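Long-range contacts in ABC transporter binding protein AcbH (Actinoplanes, PDB 3OO8), which captures beta-D-galactopyranose with exclusive preference, serving as the extracellular solute receptor of an ABC transporter: residues Asn27-Gly33 with Thr57-Asn63; Ile74-Gln79 with Phe97-Leu103; Leu177-Ala181 with Lys255-Met260; His207-Met211 with Met371-Thr375; Phe226-Arg230 with Pro394-Ile399. The protein carries 2 engineered substitutions. All coordinates share one frame; numbering follows the deposited sequence.

Contact 1 of 5, residues Asn27-Gly33 with Thr57-Asn63; sequences NGPITFG and TVPVTVN
I30 and V60 run next to each other in the same direction on one face of the parallel strand pair that closes the beta-alpha-beta unit 30-34, 39-56, 60-64. I30 CG1 comes within 4.0 Å of V60 CG2. It gets there from between its backbone N and carbonyl carbon (chi1 68°), which turns CG2 back toward V58, whose side chain crosses that of I30 at about a right angle. V60 uses its other branch on F32: CG1 lies 4.0 Å from F32 CB and sits at the edge of the ring, while the ring itself leads away to meet F45 of helix 39-56 edge-to-face. Branched residues suit this face because they fill the layer between strand and helices without long, mobile chains. On the face of T31 and T61 the residues are polar; N63 ND2 bonds to D83 there and lies 3.7 Å from T31 CB. P59 can still serve the pairing through its carbonyl, which accepts from I30 N at 3.0 Å. The last rung is short: N63 N donates to F32 O at 2.8 Å, with an angle of 161° at the hydrogen.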
# COMPACT_ATOMS: atom_id res chain seq x y z
N ASN A 27 -25.62 7.36 22.30
CA ASN A 27 -25.82 6.33 21.27
C ASN A 27 -26.66 6.82 20.09
O ASN A 27 -27.19 5.99 19.35
CB ASN A 27 -26.51 5.08 21.84
CG ASN A 27 -25.72 4.39 22.94
OD1 ASN A 27 -26.00 4.58 24.13
ND2 ASN A 27 -24.74 3.58 22.56
N GLY A 28 -26.79 8.15 19.95
CA GLY A 28 -27.67 8.77 18.94
C GLY A 28 -27.12 8.58 17.54
O GLY A 28 -25.93 8.32 17.40
N PRO A 29 -27.97 8.72 16.50
CA PRO A 29 -27.51 8.45 15.11
C PRO A 29 -26.27 9.25 14.71
O PRO A 29 -26.25 10.47 14.87
CB PRO A 29 -28.68 8.88 14.23
CG PRO A 29 -29.86 8.95 15.13
CD PRO A 29 -29.39 9.13 16.56
N ILE A 30 -25.26 8.56 14.20
CA ILE A 30 -24.11 9.25 13.61
C ILE A 30 -24.22 9.33 12.09
O ILE A 30 -24.94 8.56 11.49
CB ILE A 30 -22.77 8.59 14.02
CG1 ILE A 30 -22.61 7.20 13.41
CG2 ILE A 30 -22.65 8.53 15.53
CD1 ILE A 30 -21.14 6.68 13.35
N THR A 31 -23.49 10.27 11.48
CA THR A 31 -23.32 10.25 10.05
C THR A 31 -21.92 9.74 9.71
O THR A 31 -20.99 9.85 10.50
CB THR A 31 -23.55 11.64 9.44
OG1 THR A 31 -22.71 12.60 10.10
CG2 THR A 31 -25.03 12.03 9.60
N PHE A 32 -21.79 9.19 8.50
CA PHE A 32 -20.53 8.58 8.10
C PHE A 32 -20.20 9.03 6.70
O PHE A 32 -20.94 8.74 5.76
CB PHE A 32 -20.66 7.04 8.11
CG PHE A 32 -19.40 6.35 8.51
CD1 PHE A 32 -19.41 5.39 9.51
CD2 PHE A 32 -18.19 6.63 7.86
CE1 PHE A 32 -18.24 4.75 9.90
CE2 PHE A 32 -17.01 5.97 8.24
CZ PHE A 32 -17.05 5.04 9.29
N GLY A 33 -19.09 9.74 6.55
CA GLY A 33 -18.64 10.17 5.23
C GLY A 33 -17.90 9.03 4.59
O GLY A 33 -16.89 8.56 5.14
N THR A 57 -25.61 -0.61 19.02
CA THR A 57 -26.88 0.14 19.12
C THR A 57 -26.87 1.49 18.40
O THR A 57 -27.91 2.16 18.25
CB THR A 57 -27.50 0.25 20.55
OG1 THR A 57 -26.91 1.36 21.24
CG2 THR A 57 -27.38 -1.04 21.34
N VAL A 58 -25.70 1.90 17.89
CA VAL A 58 -25.63 3.24 17.32
C VAL A 58 -26.14 3.26 15.90
O VAL A 58 -25.59 2.55 15.05
CB VAL A 58 -24.16 3.76 17.32
CG1 VAL A 58 -24.12 5.10 16.59
CG2 VAL A 58 -23.67 3.89 18.81
N PRO A 59 -27.21 4.01 15.62
CA PRO A 59 -27.66 3.98 14.22
C PRO A 59 -26.73 4.82 13.34
O PRO A 59 -26.10 5.75 13.85
CB PRO A 59 -29.08 4.57 14.27
CG PRO A 59 -29.44 4.60 15.75
CD PRO A 59 -28.14 4.75 16.49
N VAL A 60 -26.61 4.46 12.07
CA VAL A 60 -25.68 5.13 11.16
C VAL A 60 -26.35 5.53 9.86
O VAL A 60 -27.03 4.73 9.22
CB VAL A 60 -24.49 4.19 10.79
CG1 VAL A 60 -23.45 4.88 9.91
CG2 VAL A 60 -23.83 3.62 12.05
N THR A 61 -26.10 6.77 9.45
CA THR A 61 -26.45 7.22 8.11
C THR A 61 -25.19 7.37 7.28
O THR A 61 -24.33 8.18 7.64
CB THR A 61 -27.20 8.58 8.14
OG1 THR A 61 -28.48 8.36 8.72
CG2 THR A 61 -27.42 9.08 6.71
N VAL A 62 -25.11 6.63 6.17
CA VAL A 62 -23.93 6.68 5.33
C VAL A 62 -24.15 7.72 4.25
O VAL A 62 -25.10 7.62 3.46
CB VAL A 62 -23.59 5.32 4.69
CG1 VAL A 62 -22.31 5.43 3.88
CG2 VAL A 62 -23.41 4.25 5.76
N ASN A 63 -23.27 8.72 4.24
CA ASN A 63 -23.29 9.76 3.23
C ASN A 63 -22.17 9.45 2.25
O ASN A 63 -21.00 9.66 2.55
CB ASN A 63 -23.10 11.13 3.90
CG ASN A 63 -24.31 11.55 4.74
OD1 ASN A 63 -25.45 11.23 4.40
ND2 ASN A 63 -24.08 12.27 5.84

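Contact 2 of 5, residues Ile74-Gln79 with Phe97-Leu103; sequences ISNYLQ and FAAQGLL
Helix 67-79 packs against the C-terminal end of helix 92-99 and the turn after it, with the F97 ring set among I74, S75 and L78. L78 CD1 covers one face of that ring in a CH-pi contact, 4.0 Å from the centroid and displaced toward the rim. I74 comes to the far end of the ring, its CG2 3.6 Å from F97 CZ, and S75 CB approaches CE1 obliquely. With F97 CG anti to its own carbonyl carbon (chi1 -54°), the ring reaches across to the neighbouring helix. An alanine in place of F97 would remove this ring and is likely to open a gap between I74 and L78, with L78 CD1 losing the face it rests on. Helix 92-99 ends in a Schellman motif, where G101 has positive phi, a conformation easiest for a residue without a side chain. The turn brings L102 round to pack on L78 CB through its CD1 and on Q79 CG through its CD2, the latter at 3.8 Å. I74 also touches R93, one of the galactose-binding residues, so this packing adjoins the sugar site. Q79 folds back on its own helix, where NE2 donates to S75 O from above the carbonyl plane, on the face opposite Q79 N. A water donates to both L78 O, at 2.7 Å, and L102 O, at 2.9 Å.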
# COMPACT_ATOMS: atom_id res chain seq x y z
N ILE A 74 -11.09 16.52 0.58
CA ILE A 74 -10.85 16.19 1.99
C ILE A 74 -10.52 17.33 2.96
O ILE A 74 -11.12 17.43 4.03
CB ILE A 74 -9.86 14.99 2.15
CG1 ILE A 74 -9.85 14.46 3.59
CG2 ILE A 74 -8.45 15.34 1.67
CD1 ILE A 74 -11.16 13.88 4.03
N SER A 75 -9.56 18.18 2.61
CA SER A 75 -9.17 19.25 3.54
C SER A 75 -10.35 20.21 3.78
O SER A 75 -10.65 20.57 4.93
CB SER A 75 -7.93 19.99 3.00
OG SER A 75 -7.50 20.98 3.93
N ASN A 76 -11.02 20.61 2.71
CA ASN A 76 -12.18 21.52 2.81
C ASN A 76 -13.30 20.86 3.61
O ASN A 76 -13.96 21.49 4.44
CB ASN A 76 -12.71 21.87 1.41
CG ASN A 76 -13.89 22.84 1.45
OD1 ASN A 76 -13.82 23.90 2.07
ND2 ASN A 76 -14.97 22.48 0.78
N TYR A 77 -13.49 19.57 3.34
CA TYR A 77 -14.48 18.76 4.05
C TYR A 77 -14.28 18.74 5.55
O TYR A 77 -15.22 18.96 6.32
CB TYR A 77 -14.50 17.35 3.45
CG TYR A 77 -15.27 16.31 4.26
CD1 TYR A 77 -16.64 16.16 4.12
CD2 TYR A 77 -14.59 15.43 5.10
CE1 TYR A 77 -17.34 15.18 4.86
CE2 TYR A 77 -15.27 14.45 5.81
CZ TYR A 77 -16.64 14.33 5.69
OH TYR A 77 -17.31 13.33 6.39
N LEU A 78 -13.04 18.48 5.99
CA LEU A 78 -12.73 18.44 7.41
C LEU A 78 -12.88 19.81 8.06
O LEU A 78 -13.20 19.93 9.24
CB LEU A 78 -11.30 17.93 7.60
CG LEU A 78 -11.12 16.46 7.21
CD1 LEU A 78 -9.65 16.08 7.18
CD2 LEU A 78 -11.90 15.57 8.18
N GLN A 79 -12.67 20.86 7.28
CA GLN A 79 -12.73 22.21 7.86
C GLN A 79 -14.13 22.80 7.90
O GLN A 79 -14.36 23.80 8.58
CB GLN A 79 -11.76 23.14 7.13
CG GLN A 79 -10.34 22.65 7.26
CD GLN A 79 -9.33 23.57 6.65
OE1 GLN A 79 -9.07 24.65 7.16
NE2 GLN A 79 -8.71 23.13 5.55
N PHE A 97 -3.32 16.13 8.48
CA PHE A 97 -4.56 16.58 9.08
C PHE A 97 -4.53 16.52 10.58
O PHE A 97 -5.02 17.45 11.22
CB PHE A 97 -5.78 15.87 8.50
CG PHE A 97 -5.87 15.93 7.00
CD1 PHE A 97 -5.64 17.13 6.33
CD2 PHE A 97 -6.20 14.81 6.26
CE1 PHE A 97 -5.73 17.19 4.95
CE2 PHE A 97 -6.29 14.87 4.87
CZ PHE A 97 -6.05 16.07 4.22
N ALA A 98 -3.95 15.45 11.14
CA ALA A 98 -3.81 15.31 12.60
C ALA A 98 -2.92 16.43 13.15
O ALA A 98 -3.22 16.99 14.21
CB ALA A 98 -3.22 13.93 12.99
N ALA A 99 -1.86 16.75 12.43
CA ALA A 99 -0.93 17.82 12.85
C ALA A 99 -1.62 19.18 12.86
O ALA A 99 -1.29 20.06 13.66
CB ALA A 99 0.26 17.85 11.92
N GLN A 100 -2.57 19.34 11.95
CA GLN A 100 -3.30 20.58 11.75
C GLN A 100 -4.44 20.82 12.73
O GLN A 100 -5.07 21.88 12.69
CB GLN A 100 -3.88 20.55 10.36
CG GLN A 100 -4.49 21.81 9.86
CD GLN A 100 -4.60 21.78 8.35
OE1 GLN A 100 -4.33 20.75 7.72
NE2 GLN A 100 -4.98 22.90 7.75
N GLY A 101 -4.75 19.81 13.54
CA GLY A 101 -5.83 19.89 14.52
C GLY A 101 -7.20 19.56 13.94
O GLY A 101 -8.21 19.93 14.52
N LEU A 102 -7.24 18.89 12.79
CA LEU A 102 -8.52 18.58 12.15
C LEU A 102 -9.14 17.26 12.58
O LEU A 102 -10.28 16.98 12.21
CB LEU A 102 -8.38 18.56 10.62
CG LEU A 102 -7.96 19.89 9.96
CD1 LEU A 102 -7.87 19.75 8.43
CD2 LEU A 102 -8.94 20.96 10.37
N LEU A 103 -8.39 16.46 13.33
CA LEU A 103 -8.84 15.12 13.72
C LEU A 103 -8.87 14.92 15.22
O LEU A 103 -7.98 15.39 15.92
CB LEU A 103 -7.93 14.06 13.10
CG LEU A 103 -7.75 14.11 11.58
CD1 LEU A 103 -6.87 12.95 11.18
CD2 LEU A 103 -9.08 14.05 10.83
O HOH W 1 -12.72 18.20 11.30

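Contact 3 of 5, residues Leu177-Ala181 with Lys255-Met260; sequences LVPLA and KQAGMM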
# COMPACT_ATOMS: atom_id res chain seq x y z
N LEU A 177 13.63 -16.63 -20.95
CA LEU A 177 12.45 -16.03 -20.37
C LEU A 177 12.80 -14.60 -19.97
O LEU A 177 13.93 -14.35 -19.59
CB LEU A 177 12.11 -16.83 -19.11
CG LEU A 177 10.68 -17.06 -18.64
CD1 LEU A 177 9.88 -17.80 -19.70
CD2 LEU A 177 10.74 -17.88 -17.36
N VAL A 178 11.84 -13.69 -20.06
CA VAL A 178 12.02 -12.32 -19.55
C VAL A 178 11.94 -12.49 -18.03
O VAL A 178 10.97 -13.07 -17.56
CB VAL A 178 10.86 -11.43 -20.02
CG1 VAL A 178 10.82 -10.14 -19.23
CG2 VAL A 178 10.93 -11.18 -21.54
N PRO A 179 12.96 -12.05 -17.27
CA PRO A 179 12.89 -12.35 -15.83
C PRO A 179 11.75 -11.62 -15.14
O PRO A 179 10.93 -12.23 -14.45
CB PRO A 179 14.26 -11.89 -15.31
CG PRO A 179 15.18 -12.11 -16.53
CD PRO A 179 14.31 -11.59 -17.66
N LEU A 180 11.72 -10.31 -15.29
CA LEU A 180 10.69 -9.52 -14.66
C LEU A 180 9.84 -8.79 -15.69
O LEU A 180 10.30 -7.88 -16.38
CB LEU A 180 11.34 -8.52 -13.69
CG LEU A 180 12.00 -9.09 -12.44
CD1 LEU A 180 13.16 -8.21 -12.02
CD2 LEU A 180 10.94 -9.21 -11.31
N ALA A 181 8.59 -9.21 -15.82
CA ALA A 181 7.64 -8.42 -16.58
C ALA A 181 7.61 -7.03 -15.94
O ALA A 181 7.58 -6.91 -14.71
CB ALA A 181 6.26 -9.06 -16.53
N LYS A 255 3.12 -17.06 -19.34
CA LYS A 255 4.42 -17.68 -19.15
C LYS A 255 5.56 -17.15 -20.03
O LYS A 255 6.55 -17.83 -20.27
CB LYS A 255 4.33 -19.21 -19.14
CG LYS A 255 3.29 -19.77 -18.21
CD LYS A 255 3.30 -21.28 -18.32
CE LYS A 255 2.13 -21.89 -17.59
NZ LYS A 255 2.19 -23.38 -17.69
N GLN A 256 5.42 -15.91 -20.49
CA GLN A 256 6.44 -15.25 -21.28
C GLN A 256 7.44 -14.54 -20.37
O GLN A 256 8.54 -14.22 -20.78
CB GLN A 256 5.78 -14.30 -22.28
CG GLN A 256 5.07 -15.07 -23.41
CD GLN A 256 3.91 -14.30 -24.06
OE1 GLN A 256 3.22 -14.84 -24.94
NE2 GLN A 256 3.68 -13.07 -23.62
N ALA A 257 7.04 -14.31 -19.12
CA ALA A 257 7.93 -13.71 -18.13
C ALA A 257 7.94 -14.62 -16.90
O ALA A 257 6.94 -15.29 -16.63
CB ALA A 257 7.43 -12.31 -17.74
N GLY A 258 9.05 -14.64 -16.17
CA GLY A 258 9.18 -15.48 -14.98
C GLY A 258 8.59 -14.92 -13.69
O GLY A 258 8.16 -15.69 -12.82
N MET A 259 8.59 -13.59 -13.56
CA MET A 259 8.12 -12.90 -12.33
C MET A 259 7.52 -11.52 -12.66
O MET A 259 7.74 -10.96 -13.75
CB MET A 259 9.32 -12.64 -11.41
CG MET A 259 10.13 -13.89 -11.05
SD MET A 259 11.64 -13.59 -10.07
CE MET A 259 12.83 -12.99 -11.27
N MET A 260 6.77 -10.96 -11.72
CA MET A 260 6.33 -9.58 -11.86
C MET A 260 6.10 -9.00 -10.47
O MET A 260 5.44 -9.63 -9.63
CB MET A 260 5.05 -9.46 -12.65
CG MET A 260 4.58 -8.01 -12.73
SD MET A 260 3.23 -7.90 -13.93
CE MET A 260 2.84 -6.15 -13.85
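V178 and A257 form a parallel beta bridge between strands 178-181 and 257-261, neighbours in the large mixed sheet of this class 2 solute-binding protein fold. Backbone hydrogen bonds carry the pairing. G258 N donates to V178 O at 2.8 Å, nearly along the C=O axis, and A181 N donates to M259 O, also at 2.8 Å, with a more bent hydrogen. Between them M259 N makes a weak, bent bond to P179 O; ahead of both, V178 N makes a weak one to Q256 O. The irregularity fits the corners both chains turn, at P179 and L180 and at G258. P179 lacks an N-H but still offers its carbonyl, while a side chain on G258 would probably be crowded by L177 CD2. CA-H...O contacts supplement these bonds, A257 CA lying 3.2 Å from V178 O.

Apolar contacts divide between the two faces. On one, A181 CB meets A257 CB at 3.7 Å, both small, and the longer M260 touches A181 through its CB, beside A248 of helix 245-253. On the other, L180 CD2 rests on M259 CB at 3.8 Å. The M259 chain bends at its last torsion (chi3 -78°), bringing CE near P179 and L180, while F165 and M172 of helix 162-174 border this buried, unbranched methionine. At the outer end, L177 reaches over the Schellman turn finishing helix 245-253, with CD1 3.4 Å from K255 O.

Contact 4 of 5, residues His207-Met211 with Met371-Thr375; sequences HIKLM and MERDT. Engineered in segment 371-375: E372 (natural residue Asp).
The imidazole of H207 has D374 OD2 near its plane at the edge, M211 CG over one face, offset toward the rim, and a water in plane at the edge. This water lies 2.8 Å from H207 NE2 and donates to D374 OD2, also at 2.8 Å, bridging two groups whose NE2 and OD2 stay 4.4 Å apart. Each has a further partner: H207 ND1 accepts from N198 ND2, and D374 OD2 accepts from the backbone N of Q369. I208 CD1 flanks the carboxylate at OD1, its chain crossing that of D374 obliquely.

M211 packs between helix 204-212 and the short helix 371-374. Its chain bends at chi2 (-56°) and again at chi3, which lets CG pass D374 CB while SD sits 3.8 Å from M371 CG; an unbranched, flexible chain suits this bent path. T375 OG1 donates to M211 O at 2.8 Å, in the carbonyl plane and on a lone pair. The hydroxyl stands anti to the T375 backbone N (chi1 -168°), and CB lies 4.0 Å from M211 SD. A valine at T375 would have no hydroxyl to donate, and M211 O would probably lose this link to the end of helix 371-374.

Helix 371-374 also carries the galactose-binding residues R373 and E372, the latter an engineered change from Asp. Neither side chain touches segment 207-211; R373 forms a salt bridge with D301. The N198 bond suggests that ND1 carries no proton, and the water between NE2 and D374 is consistent with a firm hold on the short helix bearing the sugar-binding side chains.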
# COMPACT_ATOMS: atom_id res chain seq x y z
N HIS A 207 13.21 5.90 4.47
CA HIS A 207 12.22 6.08 3.43
C HIS A 207 11.17 7.12 3.82
O HIS A 207 10.89 8.02 3.03
CB HIS A 207 11.58 4.73 3.05
CG HIS A 207 10.54 4.83 1.97
ND1 HIS A 207 10.84 5.14 0.65
CD2 HIS A 207 9.21 4.58 2.01
CE1 HIS A 207 9.72 5.12 -0.06
NE2 HIS A 207 8.72 4.78 0.74
N ILE A 208 10.64 7.04 5.05
CA ILE A 208 9.64 8.01 5.49
C ILE A 208 10.23 9.43 5.58
O ILE A 208 9.58 10.40 5.18
CB ILE A 208 8.90 7.58 6.81
CG1 ILE A 208 8.26 6.21 6.64
CG2 ILE A 208 7.81 8.58 7.15
CD1 ILE A 208 7.30 6.11 5.41
N LYS A 209 11.47 9.56 6.07
CA LYS A 209 12.14 10.86 6.11
C LYS A 209 12.25 11.45 4.72
O LYS A 209 11.97 12.65 4.52
CB LYS A 209 13.53 10.75 6.74
CG LYS A 209 13.55 10.65 8.27
CD LYS A 209 14.99 10.49 8.72
CE LYS A 209 15.11 10.54 10.22
NZ LYS A 209 16.54 10.30 10.59
N LEU A 210 12.60 10.60 3.75
CA LEU A 210 12.71 11.06 2.38
C LEU A 210 11.33 11.51 1.87
O LEU A 210 11.20 12.56 1.24
CB LEU A 210 13.27 9.96 1.46
CG LEU A 210 13.49 10.35 -0.01
CD1 LEU A 210 14.54 11.46 -0.17
CD2 LEU A 210 13.86 9.15 -0.88
N MET A 211 10.30 10.72 2.17
CA MET A 211 8.94 11.09 1.80
C MET A 211 8.51 12.41 2.38
O MET A 211 7.79 13.14 1.71
CB MET A 211 7.94 10.01 2.23
CG MET A 211 8.13 8.73 1.42
SD MET A 211 8.07 8.67 -0.38
CE MET A 211 9.78 8.88 -0.86
N MET A 371 4.27 5.08 -2.46
CA MET A 371 4.73 6.47 -2.55
C MET A 371 3.62 7.50 -2.68
O MET A 371 3.68 8.57 -2.07
CB MET A 371 5.73 6.63 -3.71
CG MET A 371 6.38 8.02 -3.67
SD MET A 371 7.45 8.33 -5.11
CE MET A 371 8.75 7.10 -4.86
N GLU A 372 2.57 7.17 -3.42
CA GLU A 372 1.46 8.10 -3.60
C GLU A 372 0.72 8.50 -2.32
O GLU A 372 0.03 9.54 -2.30
CB GLU A 372 0.47 7.53 -4.59
CG GLU A 372 1.02 7.49 -5.98
CD GLU A 372 0.52 8.60 -6.84
OE1 GLU A 372 0.34 9.75 -6.34
OE2 GLU A 372 0.29 8.29 -8.03
N ARG A 373 0.84 7.69 -1.27
CA ARG A 373 0.20 7.98 0.01
C ARG A 373 1.21 8.38 1.06
O ARG A 373 0.85 9.04 2.04
CB ARG A 373 -0.59 6.75 0.49
CG ARG A 373 -1.78 6.44 -0.39
CD ARG A 373 -2.52 5.23 0.17
NE ARG A 373 -3.80 5.02 -0.51
CZ ARG A 373 -4.74 4.18 -0.07
NH1 ARG A 373 -4.54 3.52 1.04
NH2 ARG A 373 -5.90 4.04 -0.72
N ASP A 374 2.49 8.02 0.88
CA ASP A 374 3.47 8.38 1.91
C ASP A 374 4.07 9.78 1.76
O ASP A 374 4.66 10.31 2.70
CB ASP A 374 4.61 7.34 2.00
CG ASP A 374 4.21 6.10 2.79
OD1 ASP A 374 3.57 6.29 3.86
OD2 ASP A 374 4.61 5.00 2.37
N THR A 375 3.97 10.34 0.56
CA THR A 375 4.42 11.71 0.33
C THR A 375 3.23 12.52 -0.16
O THR A 375 2.10 11.99 -0.27
CB THR A 375 5.62 11.79 -0.67
OG1 THR A 375 6.19 13.11 -0.63
CG2 THR A 375 5.20 11.46 -2.10
O HOH W 2 6.03 4.26 0.13

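Contact 5 of 5, residues Phe226-Arg230 with Pro394-Ile399; sequences FDQWR and PTPETI
The torsions of I399 and R230 bring the two side chains together, CD1 against CD. I399 CG1 stands anti to its carbonyl carbon (chi1 -62°) and the chain then runs out straight, carrying CD1 between three residues of helix 220-232. R230 leaves its helix with CG likewise anti to the carbonyl carbon, extends, and bends at chi3 (50°), which lays the guanidinium beside P396.

The methyl CD1 of I399 lies 3.6 Å from F226 CB and 3.5 Å from R230 CD, with D227 OD1 also close. A branched aliphatic side chain suits this place: CG1 and CG2 both lie against F226 CB, while CD1 packs against the aliphatic part of R230. F390 of helix 377-392 backs the same patch, touching F226, R230 and I399.

R230 combines apolar and polar contacts. P396 CG sits over the centre of one face of its guanidinium, 3.9 Å above the plane, the apolar CG and CD of the puckered proline ring lying against the flat cation. At the guanidinium edge, in plane, lies P394 O, which also comes to 3.2 Å from R230 CG. One turn back along its helix, D227 OD1 takes a weak bond from R230 NH1 at 3.3 Å; this i to i+3 salt bridge gives the charge a partner and probably restrains the guanidinium.

On the opposing segment, T395 holds the N-cap position of helix 396-413, and P396 suits the first turn because it needs no N-H bond there. The contact is plain packing of helix 220-232 against the N-terminal end of helix 396-413, the last helix of the chain, away from the galactose site.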
# COMPACT_ATOMS: atom_id res chain seq x y z
N PHE A 226 19.18 4.09 -6.89
CA PHE A 226 19.21 4.09 -8.35
C PHE A 226 20.36 3.24 -8.91
O PHE A 226 20.23 2.61 -9.98
CB PHE A 226 19.17 5.53 -8.90
CG PHE A 226 17.77 6.16 -8.87
CD1 PHE A 226 16.77 5.75 -9.74
CD2 PHE A 226 17.49 7.20 -7.98
CE1 PHE A 226 15.50 6.33 -9.71
CE2 PHE A 226 16.23 7.80 -7.96
CZ PHE A 226 15.24 7.37 -8.81
N ASP A 227 21.48 3.23 -8.20
CA ASP A 227 22.62 2.37 -8.55
C ASP A 227 22.20 0.91 -8.49
O ASP A 227 22.52 0.15 -9.41
CB ASP A 227 23.85 2.66 -7.69
CG ASP A 227 24.53 3.97 -8.07
OD1 ASP A 227 24.34 4.46 -9.19
OD2 ASP A 227 25.29 4.51 -7.24
N GLN A 228 21.42 0.53 -7.48
CA GLN A 228 20.94 -0.85 -7.41
C GLN A 228 19.98 -1.12 -8.56
O GLN A 228 19.96 -2.20 -9.16
CB GLN A 228 20.22 -1.12 -6.07
CG GLN A 228 20.18 -2.61 -5.69
CD GLN A 228 21.32 -3.08 -4.78
OE1 GLN A 228 22.09 -2.29 -4.22
NE2 GLN A 228 21.39 -4.40 -4.58
N TRP A 229 19.18 -0.12 -8.90
CA TRP A 229 18.19 -0.29 -9.96
C TRP A 229 18.89 -0.45 -11.32
O TRP A 229 18.36 -1.13 -12.21
CB TRP A 229 17.24 0.92 -9.99
CG TRP A 229 15.91 0.68 -10.66
CD1 TRP A 229 15.62 -0.23 -11.68
CD2 TRP A 229 14.72 1.43 -10.45
NE1 TRP A 229 14.30 -0.09 -12.05
CE2 TRP A 229 13.72 0.92 -11.31
CE3 TRP A 229 14.39 2.49 -9.57
CZ2 TRP A 229 12.42 1.42 -11.34
CZ3 TRP A 229 13.08 3.00 -9.60
CH2 TRP A 229 12.11 2.45 -10.46
N ARG A 230 20.07 0.17 -11.47
CA ARG A 230 20.82 -0.01 -12.72
C ARG A 230 21.08 -1.48 -12.94
O ARG A 230 21.00 -1.97 -14.08
CB ARG A 230 22.13 0.81 -12.74
CG ARG A 230 21.86 2.28 -12.98
CD ARG A 230 23.08 3.18 -12.84
NE ARG A 230 24.25 2.73 -13.58
CZ ARG A 230 25.44 2.52 -13.03
NH1 ARG A 230 25.64 2.74 -11.73
NH2 ARG A 230 26.45 2.11 -13.79
N PRO A 394 19.18 4.46 -17.95
CA PRO A 394 19.65 4.18 -16.58
C PRO A 394 21.16 4.32 -16.34
O PRO A 394 21.85 3.34 -16.02
CB PRO A 394 19.15 2.75 -16.32
CG PRO A 394 19.19 2.13 -17.73
CD PRO A 394 18.70 3.24 -18.63
N THR A 395 21.63 5.56 -16.41
CA THR A 395 23.05 5.85 -16.28
C THR A 395 23.35 6.78 -15.11
O THR A 395 22.44 7.43 -14.59
CB THR A 395 23.53 6.56 -17.54
OG1 THR A 395 22.78 7.77 -17.71
CG2 THR A 395 23.32 5.66 -18.76
N PRO A 396 24.63 6.86 -14.72
CA PRO A 396 25.01 7.80 -13.66
C PRO A 396 24.58 9.24 -13.94
O PRO A 396 24.16 9.94 -13.00
CB PRO A 396 26.52 7.66 -13.62
CG PRO A 396 26.73 6.15 -13.95
CD PRO A 396 25.74 5.93 -15.06
N GLU A 397 24.67 9.68 -15.19
CA GLU A 397 24.33 11.08 -15.50
C GLU A 397 22.83 11.29 -15.33
O GLU A 397 22.40 12.35 -14.85
CB GLU A 397 24.78 11.51 -16.90
CG GLU A 397 24.50 12.99 -17.22
CD GLU A 397 25.20 13.94 -16.22
OE1 GLU A 397 26.31 13.60 -15.77
OE2 GLU A 397 24.62 15.00 -15.88
N THR A 398 22.05 10.29 -15.70
CA THR A 398 20.60 10.43 -15.61
C THR A 398 20.24 10.44 -14.12
O THR A 398 19.35 11.19 -13.72
CB THR A 398 19.86 9.31 -16.32
OG1 THR A 398 20.17 9.34 -17.72
CG2 THR A 398 18.35 9.47 -16.13
N ILE A 399 20.93 9.62 -13.33
CA ILE A 399 20.70 9.62 -11.88
C ILE A 399 20.98 10.98 -11.29
O ILE A 399 20.23 11.47 -10.46
CB ILE A 399 21.50 8.53 -11.15
CG1 ILE A 399 21.07 7.13 -11.64
CG2 ILE A 399 21.37 8.73 -9.61
CD1 ILE A 399 21.96 5.96 -11.11

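Contacts 1 and 2 follow one another along the chain and lie on the same side of its centre; they touch where G33 CA comes 3.6 Å from Y77 OH, and strand 60-64 and helix 67-79 are consecutive. Contact 3 lies about 49 Å from contact 1, centre to centre, on the opposite side, yet both reach the same mixed sheet. The segments of contacts 3, 4 and 5 cross along the chain; in contacts 4 and 5 C-terminal helices return to pack on elements from about 160 residues earlier. Helices 204-212 and 220-232, also consecutive, carry contacts 4 and 5, about 20 Å apart between centres. Contact 4, nearest the chain's centre, holds galactose-site residues; contact 5 is remote from them.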